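Local coordinates for protein beta-d-glucoside glucohydrolase (Hypocrea jecorina, PDB 3ZZ1) that probably hydrolyses terminal, non-reducing beta-D-glucosyl residues with release of beta-D-glucose, as a family 3 glycoside hydrolase of cellulose breakdown, at residues 180-185 / 682-687; 184-189 / 225-230. One frame throughout, in Å; residues are numbered along the deposited sequence.

Contact 1: 180-185 / 682-687; sequences TLHELY and ASQKWV
Trp686, on the short strand 685-688 in the fibronectin type III-like domain, meets His182 and Glu183 on helix 178-194 of the TIM-barrel-type N-terminal domain. The contact is a seam between two domains far apart in the sequence. It buries 162 Å² over both segments and has no direct hydrogen bond across it. The outer corner of the indole does most of the touching. Its CH2 lies 3.6 Å from Glu183 CA, and the same CH2 is 3.8 Å from Glu183 CG. Glu183 CG stands anti to its backbone N (chi1 -168°), and the chain runs on extended. Its CB and CG therefore run alongside the CH2/CZ3 corner, and the carboxylate sits off to the side of the ring. The carboxylate plane is turned 46° from the ring plane. Arg179 forms a salt bridge with Glu183 OE1, and Trp679 N also binds that oxygen. Next to the corner, His182 O comes to the ring edge near the plane of the indole, 3.9 Å from CZ2 of Trp686.

Gln684 and Lys685 together face Asp680 in a G1 beta bulge, where the chain enters strand 685-688. Gln684 has the positive phi of this bulge, 51°. The end of its side chain comes nearer the helix and brings OE1 to 4.2 Å from His182 NE2. That is too long for a direct bond. Tyr217 OH bridges the pair, with a hydrogen bond to each atom. The His182 ring also stacks on Trp679, which in turn meets Trp686 edge-to-face. With an alanine here in place of Trp686, the indole beside Glu183 CA and CG would be lost, which would probably open a gap against the helix and leave Trp679 without its edge-to-face partner.

Contact 2: 184-189 / 225-230; sequences LYTWPF and DQLGFP
Thr186 and Leu227 make the main nonpolar contact between helix 178-194 and the chain at the end of helix 216-226. These are successive outer helices of the barrel-type domain, with strand 199-202 between them in the sequence. The methyls Thr186 CG2 and Leu227 CD1 meet at 3.7 Å. With chi1 at -53°, Thr186 OG1 lies beside the backbone N, and CG2 takes the position opposite that N, facing the leucine. The same CD1 of Leu227 also lies 4.2 Å from the backbone carbon C of Phe189, three residues beyond Thr186. Leu227 also touches Ala190, and Thr186 touches Val222, so the apolar strip extends along both helices.

The polar groups look to other partners. Thr186 OG1 is hydrogen-bonded to Leu181 O, back along its own helix, and the backbone of Leu227 is hydrogen-bonded to Gly605.

No hydrogen bond joins the two segments, and only 98 Å² is buried. The grip is small and wholly by van der Waals contact. Its chemistry is apolar, with a leucine methyl against a threonine methyl and the helix backbone, and nothing polar between the segments to fix its direction.

How the contacts relate
Both contacts use helix 178-194 and share Leu184 and Tyr185. Their centres are about 10 Å apart. Along the chain the order is 180-185, 184-189, 225-230 and, far later, 682-687. Contact 2 stays within the barrel-type domain and joins neighbouring outer helices. Contact 1 joins the first of those helices to the fibronectin type III-like domain. The two are linked directly, since Trp686 CH2 of contact 1 is 3.5 Å from Trp187 CE3 of contact 2. One helix is thus packed both against its own domain and against a domain far later in the sequence.

Contact 1: 180-185 / 682-687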
# COMPACT_ATOMS: atom_id res chain seq x y z
N THR A 180 -3.24 14.90 14.26
CA THR A 180 -2.49 13.76 13.75
C THR A 180 -3.41 12.70 13.16
O THR A 180 -3.15 12.18 12.07
CB THR A 180 -1.60 13.12 14.85
OG1 THR A 180 -0.69 14.10 15.35
CG2 THR A 180 -0.81 11.94 14.31
N LEU A 181 -4.49 12.39 13.88
CA LEU A 181 -5.48 11.43 13.41
C LEU A 181 -6.00 11.80 12.02
O LEU A 181 -6.06 10.95 11.13
CB LEU A 181 -6.63 11.28 14.41
CG LEU A 181 -7.84 10.42 13.98
CD1 LEU A 181 -7.44 8.97 13.76
CD2 LEU A 181 -8.96 10.50 15.00
N HIS A 182 -6.34 13.08 11.84
CA HIS A 182 -6.98 13.57 10.62
C HIS A 182 -6.00 13.83 9.48
O HIS A 182 -6.24 13.43 8.34
CB HIS A 182 -7.73 14.87 10.90
CG HIS A 182 -9.04 14.66 11.60
ND1 HIS A 182 -10.22 14.46 10.92
CD2 HIS A 182 -9.36 14.65 12.92
CE1 HIS A 182 -11.21 14.32 11.78
NE2 HIS A 182 -10.71 14.43 13.00
N GLU A 183 -4.90 14.52 9.79
CA GLU A 183 -4.01 15.09 8.79
C GLU A 183 -2.99 14.09 8.23
O GLU A 183 -2.49 14.26 7.12
CB GLU A 183 -3.31 16.32 9.36
CG GLU A 183 -2.57 17.16 8.34
CD GLU A 183 -2.09 18.47 8.93
OE1 GLU A 183 -2.88 19.14 9.65
OE2 GLU A 183 -0.92 18.84 8.68
N LEU A 184 -2.69 13.06 9.02
CA LEU A 184 -1.73 12.05 8.60
C LEU A 184 -2.42 10.73 8.26
O LEU A 184 -2.38 10.27 7.12
CB LEU A 184 -0.65 11.84 9.69
CG LEU A 184 0.51 10.87 9.41
CD1 LEU A 184 1.22 11.17 8.10
CD2 LEU A 184 1.51 10.89 10.56
N TYR A 185 -3.07 10.13 9.25
CA TYR A 185 -3.61 8.78 9.10
C TYR A 185 -4.93 8.67 8.34
O TYR A 185 -5.10 7.76 7.54
CB TYR A 185 -3.65 8.06 10.46
CG TYR A 185 -2.25 7.95 11.03
CD1 TYR A 185 -1.36 6.99 10.54
CD2 TYR A 185 -1.81 8.82 12.02
CE1 TYR A 185 -0.08 6.89 11.05
CE2 TYR A 185 -0.52 8.73 12.53
CZ TYR A 185 0.34 7.76 12.04
OH TYR A 185 1.62 7.66 12.52
N ALA A 682 -9.96 22.65 16.68
CA ALA A 682 -11.03 23.42 17.33
C ALA A 682 -12.28 23.56 16.47
O ALA A 682 -13.39 23.36 16.95
CB ALA A 682 -10.51 24.79 17.79
N SER A 683 -12.10 23.89 15.19
CA SER A 683 -13.24 24.06 14.28
C SER A 683 -13.58 22.80 13.47
O SER A 683 -14.58 22.77 12.75
CB SER A 683 -13.00 25.25 13.34
OG SER A 683 -11.84 25.06 12.55
N GLN A 684 -12.75 21.76 13.60
CA GLN A 684 -12.91 20.50 12.84
C GLN A 684 -13.05 20.78 11.34
O GLN A 684 -14.00 20.33 10.68
CB GLN A 684 -14.08 19.65 13.37
CG GLN A 684 -13.93 19.20 14.83
CD GLN A 684 -13.16 17.90 14.98
OE1 GLN A 684 -13.70 16.81 14.76
NE2 GLN A 684 -11.90 18.00 15.38
N LYS A 685 -12.10 21.54 10.81
CA LYS A 685 -12.12 21.97 9.42
C LYS A 685 -10.72 21.99 8.84
O LYS A 685 -9.74 22.23 9.55
CB LYS A 685 -12.74 23.37 9.31
CG LYS A 685 -14.25 23.39 9.48
CD LYS A 685 -14.77 24.80 9.73
CE LYS A 685 -16.20 24.78 10.22
NZ LYS A 685 -17.10 24.08 9.26
N TRP A 686 -10.64 21.74 7.54
CA TRP A 686 -9.40 21.91 6.79
C TRP A 686 -9.25 23.37 6.43
O TRP A 686 -10.16 23.99 5.87
CB TRP A 686 -9.42 21.05 5.53
CG TRP A 686 -9.19 19.60 5.80
CD1 TRP A 686 -10.14 18.63 5.92
CD2 TRP A 686 -7.93 18.95 5.98
NE1 TRP A 686 -9.55 17.42 6.17
CE2 TRP A 686 -8.19 17.59 6.21
CE3 TRP A 686 -6.60 19.39 5.97
CZ2 TRP A 686 -7.17 16.65 6.42
CZ3 TRP A 686 -5.59 18.47 6.18
CH2 TRP A 686 -5.88 17.11 6.41
N VAL A 687 -8.09 23.93 6.77
CA VAL A 687 -7.85 25.36 6.61
C VAL A 687 -6.59 25.59 5.78
O VAL A 687 -5.57 24.94 6.00
CB VAL A 687 -7.72 26.06 8.00
CG1 VAL A 687 -7.42 27.56 7.85
CG2 VAL A 687 -8.99 25.84 8.84

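Contact 2: 184-189 / 225-230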
# COMPACT_ATOMS: atom_id res chain seq x y z
N LEU A 184 -2.69 13.06 9.02
CA LEU A 184 -1.73 12.05 8.60
C LEU A 184 -2.42 10.73 8.26
O LEU A 184 -2.38 10.27 7.12
CB LEU A 184 -0.65 11.84 9.69
CG LEU A 184 0.51 10.87 9.41
CD1 LEU A 184 1.22 11.17 8.10
CD2 LEU A 184 1.51 10.89 10.56
N TYR A 185 -3.07 10.13 9.25
CA TYR A 185 -3.61 8.78 9.10
C TYR A 185 -4.93 8.67 8.34
O TYR A 185 -5.10 7.76 7.54
CB TYR A 185 -3.65 8.06 10.46
CG TYR A 185 -2.25 7.95 11.03
CD1 TYR A 185 -1.36 6.99 10.54
CD2 TYR A 185 -1.81 8.82 12.02
CE1 TYR A 185 -0.08 6.89 11.05
CE2 TYR A 185 -0.52 8.73 12.53
CZ TYR A 185 0.34 7.76 12.04
OH TYR A 185 1.62 7.66 12.52
N THR A 186 -5.85 9.60 8.58
CA THR A 186 -7.15 9.58 7.90
C THR A 186 -7.03 10.06 6.46
O THR A 186 -7.78 9.61 5.59
CB THR A 186 -8.23 10.40 8.66
OG1 THR A 186 -8.29 9.97 10.02
CG2 THR A 186 -9.60 10.21 8.04
N TRP A 187 -6.09 10.96 6.20
CA TRP A 187 -5.85 11.54 4.87
C TRP A 187 -6.04 10.56 3.69
O TRP A 187 -6.82 10.86 2.77
CB TRP A 187 -4.46 12.21 4.82
CG TRP A 187 -4.10 12.80 3.47
CD1 TRP A 187 -3.83 12.12 2.31
CD2 TRP A 187 -3.94 14.19 3.16
NE1 TRP A 187 -3.53 13.00 1.30
CE2 TRP A 187 -3.59 14.28 1.79
CE3 TRP A 187 -4.07 15.38 3.90
CZ2 TRP A 187 -3.36 15.50 1.14
CZ3 TRP A 187 -3.84 16.60 3.26
CH2 TRP A 187 -3.49 16.64 1.89
N PRO A 188 -5.33 9.41 3.69
CA PRO A 188 -5.46 8.50 2.54
C PRO A 188 -6.83 7.81 2.43
O PRO A 188 -7.20 7.37 1.33
CB PRO A 188 -4.35 7.47 2.78
CG PRO A 188 -4.09 7.52 4.24
CD PRO A 188 -4.27 8.96 4.60
N PHE A 189 -7.55 7.70 3.53
CA PHE A 189 -8.91 7.16 3.51
C PHE A 189 -9.87 8.15 2.85
O PHE A 189 -10.84 7.73 2.20
CB PHE A 189 -9.38 6.77 4.91
CG PHE A 189 -8.73 5.52 5.43
CD1 PHE A 189 -9.29 4.27 5.17
CD2 PHE A 189 -7.55 5.58 6.18
CE1 PHE A 189 -8.70 3.11 5.65
CE2 PHE A 189 -6.95 4.42 6.66
CZ PHE A 189 -7.53 3.18 6.40
N ASP A 225 -19.54 11.35 8.45
CA ASP A 225 -20.05 12.72 8.48
C ASP A 225 -19.06 13.75 7.92
O ASP A 225 -19.45 14.62 7.14
CB ASP A 225 -20.49 13.11 9.90
CG ASP A 225 -21.72 12.33 10.37
OD1 ASP A 225 -22.32 11.61 9.55
OD2 ASP A 225 -22.08 12.45 11.55
N GLN A 226 -17.80 13.64 8.30
CA GLN A 226 -16.79 14.60 7.86
C GLN A 226 -16.23 14.26 6.48
O GLN A 226 -16.05 15.15 5.65
CB GLN A 226 -15.68 14.74 8.90
CG GLN A 226 -16.12 15.57 10.10
CD GLN A 226 -15.12 15.56 11.24
OE1 GLN A 226 -15.24 16.34 12.18
NE2 GLN A 226 -14.13 14.69 11.16
N LEU A 227 -15.97 12.97 6.23
CA LEU A 227 -15.49 12.52 4.91
C LEU A 227 -16.63 12.21 3.94
O LEU A 227 -16.39 11.92 2.77
CB LEU A 227 -14.55 11.31 5.04
CG LEU A 227 -13.23 11.43 5.81
CD1 LEU A 227 -12.39 10.18 5.59
CD2 LEU A 227 -12.46 12.66 5.39
N GLY A 228 -17.87 12.27 4.43
CA GLY A 228 -19.06 12.05 3.61
C GLY A 228 -19.13 10.69 2.92
O GLY A 228 -19.60 10.59 1.80
N PHE A 229 -18.65 9.66 3.61
CA PHE A 229 -18.64 8.28 3.10
C PHE A 229 -20.06 7.71 3.03
O PHE A 229 -20.73 7.59 4.06
CB PHE A 229 -17.74 7.41 3.98
CG PHE A 229 -17.65 5.97 3.55
CD1 PHE A 229 -17.26 5.62 2.25
CD2 PHE A 229 -17.91 4.95 4.47
CE1 PHE A 229 -17.17 4.29 1.87
CE2 PHE A 229 -17.81 3.62 4.09
CZ PHE A 229 -17.44 3.29 2.80
N PRO A 230 -20.53 7.37 1.82
CA PRO A 230 -21.88 6.83 1.67
C PRO A 230 -21.94 5.30 1.70
O PRO A 230 -23.04 4.73 1.71
CB PRO A 230 -22.33 7.35 0.29
CG PRO A 230 -21.14 8.19 -0.23
CD PRO A 230 -19.95 7.68 0.50